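Local atomic coordinates of SAM-dependent O-methyltransferase (Thermotoga maritima, PDB entry 1O54), a protein that probably transfers a methyl group from S-adenosyl-L-methionine to N1 of adenosine 58 in tRNA, working as a homotetramer built as a dimer of dimers. Residues Glu235-Leu240 with Met264-Lys269; Leu20-Arg25 with Glu57-Gly62; Phe36-Glu41 with Ile53-Val58; Tyr97-Ser102 with Ala259-Met264. All coordinates share one frame; numbering follows the deposited sequence.

Contact 1 of 4, residues Glu235-Leu240 with Met264-Lys269; sequences EVWESL and MIFATK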
loop_
_atom_site.group_PDB
_atom_site.type_symbol
_atom_site.label_atom_id
_atom_site.label_comp_id
_atom_site.label_asym_id
_atom_site.label_seq_id
_atom_site.Cartn_x
_atom_site.Cartn_y
_atom_site.Cartn_z
ATOM N N GLU A 235 8.046 15.724 -9.899
ATOM C CA GLU A 235 7.667 14.648 -8.979
ATOM C C GLU A 235 6.647 13.708 -9.604
ATOM O O GLU A 235 5.873 14.102 -10.456
ATOM C CB GLU A 235 7.056 15.211 -7.727
ATOM C CG GLU A 235 7.975 16.164 -6.952
ATOM C CD GLU A 235 7.493 16.492 -5.546
ATOM O OE1 GLU A 235 6.335 16.174 -5.160
ATOM O OE2 GLU A 235 8.295 17.149 -4.825
ATOM N N VAL A 236 6.697 12.453 -9.173
ATOM C CA VAL A 236 5.760 11.434 -9.631
ATOM C C VAL A 236 5.172 10.749 -8.387
ATOM O O VAL A 236 5.929 10.270 -7.532
ATOM C CB VAL A 236 6.477 10.385 -10.515
ATOM C CG1 VAL A 236 5.532 9.259 -10.901
ATOM C CG2 VAL A 236 7.124 11.001 -11.725
ATOM N N TRP A 237 3.851 10.695 -8.312
ATOM C CA TRP A 237 3.123 10.162 -7.157
ATOM C C TRP A 237 2.096 9.119 -7.593
ATOM O O TRP A 237 1.484 9.226 -8.666
ATOM C CB TRP A 237 2.397 11.297 -6.414
ATOM C CG TRP A 237 3.314 12.168 -5.676
ATOM C CD1 TRP A 237 3.895 13.346 -6.108
ATOM C CD2 TRP A 237 3.785 11.961 -4.340
ATOM N NE1 TRP A 237 4.713 13.857 -5.115
ATOM C CE2 TRP A 237 4.649 13.032 -4.024
ATOM C CE3 TRP A 237 3.567 10.977 -3.374
ATOM C CZ2 TRP A 237 5.287 13.145 -2.775
ATOM C CZ3 TRP A 237 4.181 11.096 -2.131
ATOM C CH2 TRP A 237 5.052 12.146 -1.854
ATOM N N GLU A 238 1.886 8.125 -6.737
ATOM C CA GLU A 238 0.707 7.304 -6.814
ATOM C C GLU A 238 0.102 7.202 -5.419
ATOM O O GLU A 238 0.830 7.322 -4.408
ATOM C CB GLU A 238 1.010 5.896 -7.352
ATOM C CG GLU A 238 1.578 4.973 -6.326
ATOM C CD GLU A 238 1.927 3.580 -6.885
ATOM O OE1 GLU A 238 1.144 2.967 -7.638
ATOM O OE2 GLU A 238 2.976 3.115 -6.488
ATOM N N SER A 239 -1.190 6.973 -5.354
ATOM C CA SER A 239 -1.829 6.764 -4.060
ATOM C C SER A 239 -2.677 5.495 -4.071
ATOM O O SER A 239 -3.253 5.114 -5.134
ATOM C CB SER A 239 -2.719 7.941 -3.705
ATOM O OG SER A 239 -3.813 8.036 -4.582
ATOM N N LEU A 240 -2.745 4.845 -2.899
ATOM C CA LEU A 240 -3.632 3.736 -2.636
ATOM C C LEU A 240 -4.525 4.162 -1.496
ATOM O O LEU A 240 -4.028 4.540 -0.429
ATOM C CB LEU A 240 -2.870 2.456 -2.222
ATOM N N MET A 264 0.584 10.170 -11.202
ATOM C CA MET A 264 0.465 11.610 -11.294
ATOM C C MET A 264 1.840 12.244 -11.392
ATOM O O MET A 264 2.700 11.973 -10.539
ATOM C CB MET A 264 -0.222 12.132 -10.054
ATOM C CG MET A 264 -1.606 11.559 -9.886
ATOM S SD MET A 264 -2.424 11.955 -8.322
ATOM C CE MET A 264 -1.596 10.797 -7.167
ATOM N N ILE A 265 2.035 13.108 -12.379
ATOM C CA ILE A 265 3.322 13.749 -12.594
ATOM C C ILE A 265 3.161 15.237 -12.477
ATOM O O ILE A 265 2.245 15.788 -13.078
ATOM C CB ILE A 265 3.872 13.404 -13.991
ATOM C CG1 ILE A 265 3.954 11.869 -14.219
ATOM C CG2 ILE A 265 5.234 14.033 -14.192
ATOM C CD1 ILE A 265 4.216 11.484 -15.652
ATOM N N PHE A 266 4.053 15.878 -11.718
ATOM C CA PHE A 266 3.999 17.320 -11.492
ATOM C C PHE A 266 5.320 17.951 -11.865
ATOM O O PHE A 266 6.365 17.320 -11.754
ATOM C CB PHE A 266 3.763 17.540 -9.993
ATOM C CG PHE A 266 2.483 16.919 -9.479
ATOM C CD1 PHE A 266 2.492 15.628 -8.989
ATOM C CD2 PHE A 266 1.301 17.593 -9.509
ATOM C CE1 PHE A 266 1.300 15.016 -8.528
ATOM C CE2 PHE A 266 0.117 17.001 -9.036
ATOM C CZ PHE A 266 0.138 15.706 -8.565
ATOM N N ALA A 267 5.287 19.220 -12.261
ATOM C CA ALA A 267 6.477 19.989 -12.564
ATOM C C ALA A 267 6.139 21.483 -12.440
ATOM O O ALA A 267 4.975 21.876 -12.509
ATOM C CB ALA A 267 6.957 19.660 -13.934
ATOM N N THR A 268 7.174 22.287 -12.219
ATOM C CA THR A 268 7.055 23.737 -12.112
ATOM C C THR A 268 7.835 24.389 -13.228
ATOM O O THR A 268 9.011 24.081 -13.385
ATOM C CB THR A 268 7.614 24.157 -10.747
ATOM O OG1 THR A 268 6.781 23.605 -9.699
ATOM C CG2 THR A 268 7.580 25.669 -10.583
ATOM N N LYS A 269 7.189 25.284 -13.965
ATOM C CA LYS A 269 7.827 26.015 -15.043
ATOM C C LYS A 269 8.782 27.064 -14.529
ATOM O O LYS A 269 8.442 27.874 -13.658
ATOM C CB LYS A 269 6.778 26.696 -15.914
ATOM C CG LYS A 269 7.364 27.414 -17.171
ATOM C CD LYS A 269 6.733 28.652 -17.419
ATOM C CE LYS A 269 7.401 29.522 -18.450
ATOM N NZ LYS A 269 6.517 29.664 -19.617
#

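Contact 2 of 4, residues Leu20-Arg25 with Glu57-Gly62; sequences LKPGDR and EVFEKG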
loop_
_atom_site.group_PDB
_atom_site.type_symbol
_atom_site.label_atom_id
_atom_site.label_comp_id
_atom_site.label_asym_id
_atom_site.label_seq_id
_atom_site.Cartn_x
_atom_site.Cartn_y
_atom_site.Cartn_z
ATOM N N LEU A 20 -35.875 21.327 -1.693
ATOM C CA LEU A 20 -36.046 20.426 -2.834
ATOM C C LEU A 20 -37.149 20.946 -3.735
ATOM O O LEU A 20 -38.259 21.248 -3.280
ATOM C CB LEU A 20 -36.392 19.012 -2.378
ATOM C CG LEU A 20 -35.387 18.425 -1.382
ATOM C CD1 LEU A 20 -35.952 17.170 -0.806
ATOM C CD2 LEU A 20 -34.055 18.180 -2.045
ATOM N N LYS A 21 -36.832 21.086 -5.015
ATOM C CA LYS A 21 -37.831 21.501 -5.988
ATOM C C LYS A 21 -37.705 20.728 -7.297
ATOM O O LYS A 21 -36.702 20.035 -7.529
ATOM C CB LYS A 21 -37.761 23.004 -6.217
ATOM C CG LYS A 21 -36.483 23.498 -6.745
ATOM C CD LYS A 21 -36.055 24.771 -6.027
ATOM C CE LYS A 21 -34.624 25.152 -6.419
ATOM N NZ LYS A 21 -33.551 24.345 -5.704
ATOM N N PRO A 22 -38.748 20.793 -8.113
ATOM C CA PRO A 22 -38.718 20.169 -9.428
ATOM C C PRO A 22 -37.425 20.468 -10.169
ATOM O O PRO A 22 -36.984 21.614 -10.253
ATOM C CB PRO A 22 -39.947 20.758 -10.109
ATOM C CG PRO A 22 -40.917 20.905 -8.989
ATOM C CD PRO A 22 -40.078 21.386 -7.827
ATOM N N GLY A 23 -36.804 19.394 -10.654
ATOM C CA GLY A 23 -35.591 19.485 -11.436
ATOM C C GLY A 23 -34.335 19.384 -10.611
ATOM O O GLY A 23 -33.250 19.287 -11.169
ATOM N N ASP A 24 -34.447 19.411 -9.284
ATOM C CA ASP A 24 -33.263 19.246 -8.436
ATOM C C ASP A 24 -32.777 17.797 -8.472
ATOM O O ASP A 24 -33.550 16.888 -8.641
ATOM C CB ASP A 24 -33.572 19.611 -6.975
ATOM C CG ASP A 24 -33.604 21.120 -6.719
ATOM O OD1 ASP A 24 -33.249 21.923 -7.612
ATOM O OD2 ASP A 24 -33.970 21.580 -5.602
ATOM N N ARG A 25 -31.482 17.602 -8.293
ATOM C CA ARG A 25 -30.940 16.253 -8.107
ATOM C C ARG A 25 -30.978 15.857 -6.625
ATOM O O ARG A 25 -30.669 16.654 -5.755
ATOM C CB ARG A 25 -29.506 16.204 -8.633
ATOM C CG ARG A 25 -29.405 16.755 -10.053
ATOM C CD ARG A 25 -28.304 16.152 -10.889
ATOM N NE ARG A 25 -28.402 14.687 -10.936
ATOM C CZ ARG A 25 -27.611 13.922 -11.681
ATOM N NH1 ARG A 25 -26.677 14.473 -12.460
ATOM N NH2 ARG A 25 -27.746 12.603 -11.650
ATOM N N GLU A 57 -43.551 12.492 -2.891
ATOM C CA GLU A 57 -43.297 12.536 -1.445
ATOM C C GLU A 57 -42.070 13.337 -1.095
ATOM O O GLU A 57 -42.027 13.983 -0.058
ATOM C CB GLU A 57 -43.123 11.123 -0.869
ATOM C CG GLU A 57 -44.327 10.211 -1.024
ATOM C CD GLU A 57 -44.219 8.954 -0.162
ATOM O OE1 GLU A 57 -43.859 9.077 1.031
ATOM O OE2 GLU A 57 -44.510 7.845 -0.664
ATOM N N VAL A 58 -41.044 13.270 -1.946
ATOM C CA VAL A 58 -39.819 13.971 -1.693
ATOM C C VAL A 58 -40.034 15.479 -1.613
ATOM O O VAL A 58 -39.399 16.137 -0.794
ATOM C CB VAL A 58 -38.726 13.624 -2.743
ATOM C CG1 VAL A 58 -37.490 14.416 -2.483
ATOM C CG2 VAL A 58 -38.434 12.124 -2.698
ATOM N N PHE A 59 -40.947 16.017 -2.431
ATOM C CA PHE A 59 -41.225 17.460 -2.383
ATOM C C PHE A 59 -41.825 17.907 -1.035
ATOM O O PHE A 59 -41.796 19.101 -0.709
ATOM C CB PHE A 59 -42.164 17.899 -3.494
ATOM C CG PHE A 59 -41.633 17.659 -4.872
ATOM C CD1 PHE A 59 -42.193 16.693 -5.676
ATOM C CD2 PHE A 59 -40.570 18.392 -5.360
ATOM C CE1 PHE A 59 -41.709 16.458 -6.968
ATOM C CE2 PHE A 59 -40.068 18.148 -6.659
ATOM C CZ PHE A 59 -40.664 17.185 -7.459
ATOM N N GLU A 60 -42.364 16.963 -0.276
ATOM C CA GLU A 60 -42.949 17.266 1.051
ATOM C C GLU A 60 -42.026 16.935 2.199
ATOM O O GLU A 60 -42.475 16.886 3.359
ATOM C CB GLU A 60 -44.216 16.471 1.241
ATOM C CG GLU A 60 -45.147 16.477 0.057
ATOM C CD GLU A 60 -45.594 17.883 -0.318
ATOM O OE1 GLU A 60 -45.014 18.892 0.157
ATOM O OE2 GLU A 60 -46.511 17.959 -1.101
ATOM N N LYS A 61 -40.761 16.662 1.861
ATOM C CA LYS A 61 -39.741 16.299 2.831
ATOM C C LYS A 61 -38.576 17.253 2.621
ATOM O O LYS A 61 -38.751 18.339 2.053
ATOM C CB LYS A 61 -39.334 14.833 2.633
ATOM C CG LYS A 61 -40.489 13.826 2.686
ATOM C CD LYS A 61 -40.609 13.137 4.021
ATOM C CE LYS A 61 -41.469 11.867 3.943
ATOM N NZ LYS A 61 -41.156 10.967 5.094
ATOM N N GLY A 62 -37.379 16.879 3.043
ATOM C CA GLY A 62 -36.223 17.769 3.014
ATOM C C GLY A 62 -34.976 16.911 3.189
ATOM O O GLY A 62 -35.118 15.726 3.516
HETATM O O HOH W 1 -36.930 20.718 0.885
HETATM O O HOH W 2 -39.909 21.665 -1.473
#

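Contact 3 of 4, residues Phe36-Glu41 with Ile53-Val58; sequences FLVDLE and IDLNEV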
loop_
_atom_site.group_PDB
_atom_site.type_symbol
_atom_site.label_atom_id
_atom_site.label_comp_id
_atom_site.label_asym_id
_atom_site.label_seq_id
_atom_site.Cartn_x
_atom_site.Cartn_y
_atom_site.Cartn_z
ATOM N N PHE A 36 -29.501 5.927 -4.961
ATOM C CA PHE A 36 -30.103 6.258 -6.246
ATOM C C PHE A 36 -30.033 7.746 -6.451
ATOM O O PHE A 36 -30.589 8.486 -5.636
ATOM C CB PHE A 36 -31.555 5.807 -6.271
ATOM C CG PHE A 36 -31.736 4.375 -5.930
ATOM C CD1 PHE A 36 -31.543 3.395 -6.894
ATOM C CD2 PHE A 36 -32.115 3.999 -4.667
ATOM C CE1 PHE A 36 -31.709 2.059 -6.583
ATOM C CE2 PHE A 36 -32.272 2.673 -4.341
ATOM C CZ PHE A 36 -32.069 1.694 -5.305
ATOM N N LEU A 37 -29.333 8.173 -7.504
ATOM C CA LEU A 37 -29.214 9.574 -7.862
ATOM C C LEU A 37 -30.243 9.840 -8.935
ATOM O O LEU A 37 -30.196 9.222 -10.015
ATOM C CB LEU A 37 -27.799 9.893 -8.382
ATOM C CG LEU A 37 -27.080 11.073 -7.729
ATOM C CD1 LEU A 37 -25.638 11.093 -8.168
ATOM C CD2 LEU A 37 -27.727 12.393 -8.070
ATOM N N VAL A 38 -31.180 10.736 -8.644
ATOM C CA VAL A 38 -32.275 11.016 -9.571
ATOM C C VAL A 38 -32.629 12.490 -9.661
ATOM O O VAL A 38 -32.406 13.271 -8.724
ATOM C CB VAL A 38 -33.530 10.235 -9.175
ATOM C CG1 VAL A 38 -33.248 8.761 -9.165
ATOM C CG2 VAL A 38 -34.033 10.666 -7.812
ATOM N N ASP A 39 -33.193 12.847 -10.808
ATOM C CA ASP A 39 -33.775 14.164 -11.030
ATOM C C ASP A 39 -35.184 14.154 -10.474
ATOM O O ASP A 39 -35.997 13.298 -10.838
ATOM C CB ASP A 39 -33.850 14.482 -12.522
ATOM C CG ASP A 39 -32.543 14.252 -13.218
ATOM O OD1 ASP A 39 -31.540 14.863 -12.793
ATOM O OD2 ASP A 39 -32.436 13.457 -14.187
ATOM N N LEU A 40 -35.484 15.115 -9.613
ATOM C CA LEU A 40 -36.812 15.230 -9.045
ATOM C C LEU A 40 -37.771 15.812 -10.065
ATOM O O LEU A 40 -37.561 16.889 -10.590
ATOM C CB LEU A 40 -36.804 16.131 -7.813
ATOM C CG LEU A 40 -36.304 15.516 -6.517
ATOM C CD1 LEU A 40 -36.474 16.575 -5.436
ATOM C CD2 LEU A 40 -37.107 14.245 -6.163
ATOM N N GLU A 41 -38.830 15.084 -10.340
ATOM C CA GLU A 41 -39.872 15.580 -11.206
ATOM C C GLU A 41 -41.204 15.091 -10.661
ATOM O O GLU A 41 -41.302 13.980 -10.128
ATOM C CB GLU A 41 -39.628 15.126 -12.651
ATOM C CG GLU A 41 -38.290 15.564 -13.272
ATOM C CD GLU A 41 -38.123 17.084 -13.474
ATOM O OE1 GLU A 41 -39.103 17.863 -13.322
ATOM O OE2 GLU A 41 -36.981 17.512 -13.796
ATOM N N ILE A 53 -40.476 4.041 -5.115
ATOM C CA ILE A 53 -40.334 5.329 -4.434
ATOM C C ILE A 53 -41.162 6.357 -5.210
ATOM O O ILE A 53 -40.949 6.583 -6.388
ATOM C CB ILE A 53 -38.862 5.754 -4.355
ATOM C CG1 ILE A 53 -38.023 4.637 -3.723
ATOM C CG2 ILE A 53 -38.742 7.030 -3.546
ATOM C CD1 ILE A 53 -36.560 4.684 -4.070
ATOM N N ASP A 54 -42.121 6.962 -4.522
ATOM C CA ASP A 54 -42.926 8.027 -5.090
ATOM C C ASP A 54 -42.233 9.385 -4.901
ATOM O O ASP A 54 -42.181 9.904 -3.789
ATOM C CB ASP A 54 -44.285 8.019 -4.383
ATOM C CG ASP A 54 -45.243 9.044 -4.936
ATOM O OD1 ASP A 54 -44.871 9.768 -5.884
ATOM O OD2 ASP A 54 -46.408 9.177 -4.502
ATOM N N LEU A 55 -41.698 9.958 -5.977
ATOM C CA LEU A 55 -40.920 11.203 -5.850
ATOM C C LEU A 55 -41.766 12.404 -5.420
ATOM O O LEU A 55 -41.242 13.332 -4.818
ATOM C CB LEU A 55 -40.170 11.523 -7.144
ATOM C CG LEU A 55 -39.141 10.473 -7.586
ATOM C CD1 LEU A 55 -38.376 10.956 -8.828
ATOM C CD2 LEU A 55 -38.162 10.145 -6.488
ATOM N N ASN A 56 -43.066 12.382 -5.693
ATOM C CA ASN A 56 -43.971 13.394 -5.110
ATOM C C ASN A 56 -43.789 13.590 -3.605
ATOM O O ASN A 56 -43.848 14.720 -3.108
ATOM C CB ASN A 56 -45.437 13.062 -5.409
ATOM C CG ASN A 56 -45.835 13.456 -6.810
ATOM O OD1 ASN A 56 -45.171 14.279 -7.438
ATOM N ND2 ASN A 56 -46.930 12.877 -7.307
ATOM N N GLU A 57 -43.551 12.492 -2.891
ATOM C CA GLU A 57 -43.297 12.536 -1.445
ATOM C C GLU A 57 -42.070 13.337 -1.095
ATOM O O GLU A 57 -42.027 13.983 -0.058
ATOM C CB GLU A 57 -43.123 11.123 -0.869
ATOM C CG GLU A 57 -44.327 10.211 -1.024
ATOM C CD GLU A 57 -44.219 8.954 -0.162
ATOM O OE1 GLU A 57 -43.859 9.077 1.031
ATOM O OE2 GLU A 57 -44.510 7.845 -0.664
ATOM N N VAL A 58 -41.044 13.270 -1.946
ATOM C CA VAL A 58 -39.819 13.971 -1.693
ATOM C C VAL A 58 -40.034 15.479 -1.613
ATOM O O VAL A 58 -39.399 16.137 -0.794
ATOM C CB VAL A 58 -38.726 13.624 -2.743
ATOM C CG1 VAL A 58 -37.490 14.416 -2.483
ATOM C CG2 VAL A 58 -38.434 12.124 -2.698
#

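Contact 4 of 4, residues Tyr97-Ser102 with Ala259-Met264; sequences YPKDSS and AHTAYM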
loop_
_atom_site.group_PDB
_atom_site.type_symbol
_atom_site.label_atom_id
_atom_site.label_comp_id
_atom_site.label_asym_id
_atom_site.label_seq_id
_atom_site.Cartn_x
_atom_site.Cartn_y
_atom_site.Cartn_z
ATOM N N TYR A 97 -10.333 10.096 -10.900
ATOM C CA TYR A 97 -11.117 9.799 -9.701
ATOM C C TYR A 97 -10.836 10.851 -8.647
ATOM O O TYR A 97 -9.729 11.405 -8.614
ATOM C CB TYR A 97 -10.813 8.392 -9.163
ATOM C CG TYR A 97 -11.448 7.334 -10.046
ATOM C CD1 TYR A 97 -10.829 6.922 -11.209
ATOM C CD2 TYR A 97 -12.685 6.767 -9.717
ATOM C CE1 TYR A 97 -11.419 5.966 -12.047
ATOM C CE2 TYR A 97 -13.281 5.808 -10.550
ATOM C CZ TYR A 97 -12.636 5.418 -11.710
ATOM O OH TYR A 97 -13.217 4.463 -12.544
ATOM N N PRO A 98 -11.826 11.125 -7.800
ATOM C CA PRO A 98 -11.685 12.069 -6.688
ATOM C C PRO A 98 -10.463 11.939 -5.797
ATOM O O PRO A 98 -9.901 12.956 -5.396
ATOM C CB PRO A 98 -12.929 11.766 -5.840
ATOM C CG PRO A 98 -13.953 11.427 -6.871
ATOM C CD PRO A 98 -13.201 10.560 -7.870
ATOM N N LYS A 99 -10.053 10.707 -5.461
ATOM C CA LYS A 99 -8.832 10.532 -4.660
ATOM C C LYS A 99 -7.637 11.201 -5.352
ATOM O O LYS A 99 -6.727 11.717 -4.705
ATOM C CB LYS A 99 -8.515 9.043 -4.417
ATOM C CG LYS A 99 -8.017 8.238 -5.639
ATOM C CD LYS A 99 -7.431 6.899 -5.195
ATOM C CE LYS A 99 -6.635 6.226 -6.234
ATOM N NZ LYS A 99 -5.281 6.723 -6.418
ATOM N N ASP A 100 -7.656 11.221 -6.676
ATOM C CA ASP A 100 -6.575 11.854 -7.400
ATOM C C ASP A 100 -6.884 13.343 -7.642
ATOM O O ASP A 100 -6.018 14.161 -7.477
ATOM C CB ASP A 100 -6.317 11.153 -8.736
ATOM C CG ASP A 100 -5.794 9.722 -8.580
ATOM O OD1 ASP A 100 -5.091 9.381 -7.567
ATOM O OD2 ASP A 100 -6.008 8.878 -9.486
ATOM N N SER A 101 -8.070 13.665 -8.156
ATOM C CA SER A 101 -8.371 15.045 -8.526
ATOM C C SER A 101 -8.195 16.052 -7.376
ATOM O O SER A 101 -7.647 17.123 -7.584
ATOM C CB SER A 101 -9.766 15.155 -9.172
ATOM O OG SER A 101 -10.748 14.729 -8.292
ATOM N N SER A 102 -8.624 15.695 -6.165
ATOM C CA SER A 102 -8.481 16.571 -5.013
ATOM C C SER A 102 -7.000 16.895 -4.731
ATOM O O SER A 102 -6.598 18.058 -4.518
ATOM C CB SER A 102 -9.171 15.907 -3.796
ATOM O OG SER A 102 -8.693 14.582 -3.518
ATOM N N ALA A 259 -6.697 -1.075 -6.948
ATOM C CA ALA A 259 -5.235 -1.204 -6.913
ATOM C C ALA A 259 -4.540 -0.083 -7.665
ATOM O O ALA A 259 -3.343 0.117 -7.427
ATOM C CB ALA A 259 -4.786 -2.534 -7.497
ATOM N N HIS A 260 -5.255 0.609 -8.577
ATOM C CA HIS A 260 -4.631 1.631 -9.452
ATOM C C HIS A 260 -5.620 2.518 -10.238
ATOM O O HIS A 260 -6.547 2.027 -10.861
ATOM C CB HIS A 260 -3.704 0.918 -10.442
ATOM C CG HIS A 260 -2.986 1.822 -11.384
ATOM N ND1 HIS A 260 -1.989 2.679 -10.976
ATOM C CD2 HIS A 260 -3.058 1.938 -12.735
ATOM C CE1 HIS A 260 -1.506 3.316 -12.028
ATOM N NE2 HIS A 260 -2.137 2.883 -13.110
ATOM N N THR A 261 -5.407 3.832 -10.211
ATOM C CA THR A 261 -6.106 4.748 -11.100
ATOM C C THR A 261 -5.102 5.345 -12.103
ATOM O O THR A 261 -5.197 5.084 -13.328
ATOM C CB THR A 261 -6.776 5.876 -10.312
ATOM O OG1 THR A 261 -5.867 6.438 -9.351
ATOM C CG2 THR A 261 -7.922 5.335 -9.504
ATOM N N ALA A 262 -4.104 6.056 -11.574
ATOM C CA ALA A 262 -3.174 6.805 -12.411
ATOM C C ALA A 262 -1.881 7.196 -11.679
ATOM O O ALA A 262 -1.894 7.467 -10.486
ATOM C CB ALA A 262 -3.870 8.086 -12.931
ATOM N N TYR A 263 -0.778 7.249 -12.424
ATOM C CA TYR A 263 0.463 7.875 -11.974
ATOM C C TYR A 263 0.276 9.366 -12.208
ATOM O O TYR A 263 -0.186 9.756 -13.265
ATOM C CB TYR A 263 1.657 7.364 -12.757
ATOM C CG TYR A 263 1.849 5.869 -12.562
ATOM C CD1 TYR A 263 1.391 4.956 -13.485
ATOM C CD2 TYR A 263 2.428 5.384 -11.390
ATOM C CE1 TYR A 263 1.562 3.592 -13.285
ATOM C CE2 TYR A 263 2.586 4.007 -11.175
ATOM C CZ TYR A 263 2.162 3.134 -12.129
ATOM O OH TYR A 263 2.310 1.760 -11.978
ATOM N N MET A 264 0.584 10.170 -11.202
ATOM C CA MET A 264 0.465 11.610 -11.294
ATOM C C MET A 264 1.840 12.244 -11.392
ATOM O O MET A 264 2.700 11.973 -10.539
ATOM C CB MET A 264 -0.222 12.132 -10.054
ATOM C CG MET A 264 -1.606 11.559 -9.886
ATOM S SD MET A 264 -2.424 11.955 -8.322
ATOM C CE MET A 264 -1.596 10.797 -7.167
HETATM O O HOH W 3 -3.421 4.694 -8.288
HETATM O O HOH W 4 -2.793 7.504 -7.957
#

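Contact 1 of 4, residues Glu235-Leu240 with Met264-Lys269
Strand segments Glu235-Leu240 and Met264-Lys269 run antiparallel, their axes 4.7 Å apart at closest and 151° between their directions. They belong to the mixed sheet of the class I, Rossmann-like methyltransferase fold. Glu235 pairs with Phe266 and Trp237 with Met264 as hydrogen-bonded pairs; Phe266 N to Glu235 O (2.8 Å) and Trp237 N to Met264 O (2.8 Å) are nearly straight. Val236 and Ile265 form the non-hydrogen-bonded pair between them and lie side by side, CG2 of Val236 on CG1 of Ile265 at 4.1 Å, on the face covered by helix 216-228. On the other face, beneath helix 98-107, the rings of Trp237 and Phe266 meet obliquely, planes at 68°, with Trp237 CD1 3.9 Å from Phe266 CE1. The Met264 chain bends at its last torsion (chi3 -78°), which brings CE back over its neighbour strand to within 4.1 Å of Trp237 CB. Val236 to Leu240 also pair antiparallel with a strand of the second subunit, so the sheet continues across the interface. The indole is held in its rotation by a bond along its own strand: Trp237 NE1 points almost straight at Glu235 OE1, 2.8 Å away and in the ring plane.

Contact 2 of 4, residues Leu20-Arg25 with Glu57-Gly62
Leu20 and Pro22 press on Val58 and Phe59 where two turns meet, a type II turn from Lys21 to Asp24 and a type I turn from Val58 to Lys61, the latter overlapping the end of the short, weakly bonded helix 55-58 in the N-terminal part of the chain. The tight part is apolar. Leu20 crosses Val58 at about a right angle, its CD1 3.6 Å from Val58 CG1, and the same methyl reaches Gly62 CA. Beside it the Phe59 ring brings one edge to the turn: CE2 lies 3.4 Å from Pro22 CD, while the carbonyl carbon of Lys21 sits in the ring plane. The ring gets there with CG anti to its own carbonyl carbon (chi1 -61°). With an alanine here, Pro22 CD and CG would lose the ring beside them, and a gap would probably open next to the turn.

The looser side is bridged by water, with no direct hydrogen bond between the segments. One water accepts from Leu20 N and donates to Lys61 O; a second lies between Leu20 O, doubtfully close at 2.5 Å, and Phe59 O, a long 3.3 Å. Lys21 is exposed and turns back on its own turn. Asp24 OD2 takes two donors: Lys21 N from above the carboxylate plane at 3.0 Å, and Lys21 NZ on its syn lone pair at 2.8 Å, a salt bridge.

Contact 3 of 4, residues Phe36-Glu41 with Ile53-Val58
Leu40 reaches across to Val58 and Leu55 just beyond the end of strand 35-39; the side-chain packing is apolar, and no hydrogen bond joins the segments. The contact links the edge of the antiparallel four-stranded sheet of the N-terminal part to the short, weakly bonded helix 55-58. Starting at CB, the Leu40 side chain leaves with CG anti to its carbonyl carbon (chi1 -79°), and the extended second torsion carries the two methyls out to the helix. CB and CG stand back from it; the branches do the touching. CD1 meets Val58 CG1 at 3.8 Å. CD2 meets the same methyl at 3.7 Å and Val58 CB at 3.8 Å, and also reaches Leu55 CB at 4.2 Å, thus spanning two residues one helical turn apart.

Leu55 adds the second half of the packing: its CB lies 4.0 Å from Glu41 O, its CD1 rests 3.9 Å from Asp39 O, and its CD2 makes a more distant contact with Val38 CG2. The helix that presents these side chains is capped at its start by Asp54, whose OD1 accepts a weak bond from Asn56 N.

Val38 and Leu40 also pack on Val26 of strand 25-30. Leu55 touches Lys44, and Ile53 packs on Leu46 of strand 45-48 and Phe30 of strand 25-30. The helix thus packs beside the end of edge strand 35-39, while the strand before it, 51-54, pairs with 45-48 in a separate hairpin.

Contact 4 of 4, residues Tyr97-Ser102 with Ala259-Met264
Chi1 of 47° sets Thr261 OG1 between its own backbone N and carbonyl carbon, facing Asp100 and Lys99, while the Lys99 chain bends at its last torsion (chi4 79°) to bring NZ to the same hydroxyl. Thr261 OG1 is modelled as donating to Asp100 OD2, at a doubtfully short 2.4 Å, and accepts from Lys99 NZ at 3.0 Å. The other carboxylate oxygen is used too: Lys99 NZ makes a salt bridge to Asp100 OD1 at 2.9 Å, arriving on the syn side, 31° out of the carboxylate plane. Lys99 NZ also bonds Ser239 OG of the adjacent strand 234-245. A methionine in its place would probably leave Asp100 without its charged mate and Thr261 OG1 and Ser239 OG without the ammonium group that joins them. Lys99 and Asp100 lie on the first turn of helix 98-107, with Tyr97 as N-cap residue; Thr261 is on the loop leading into strand 263-269 of the Rossmann-like sheet. A water donates to both Asp100 OD1 and Ala262 O, bridging helix and loop. The apolar branch of Thr261, CG2, packs 3.6 Å from Lys99 CE and 3.7 Å from Tyr97 CD1. Farther along, Met264 SD lies 3.8 Å from Asp100 OD1.

In the fold
The four contacts fall into two pairs. Contacts 2 and 3, with centres 7 Å apart, share Glu57 and Val58 in the N-terminal part and are joined by backbone bonds from Leu40 to Gly23 and Asp24. Contacts 1 and 4, 11 Å apart between centres, share Met264 on strand 263-269 and are linked by Ser239 OG to Lys99 NZ at 2.7 Å. The centres of contacts 1 and 2 are 42 Å apart, on opposite sides of the chain's centre; contacts 3 and 4 come closest, nearest atoms about 12 Å apart, without touching. Only the second pair approaches the predicted S-adenosyl-L-methionine site: the side chain of Asp188 is about 7 Å from that of Ala262 and about 10 Å from that of Met264.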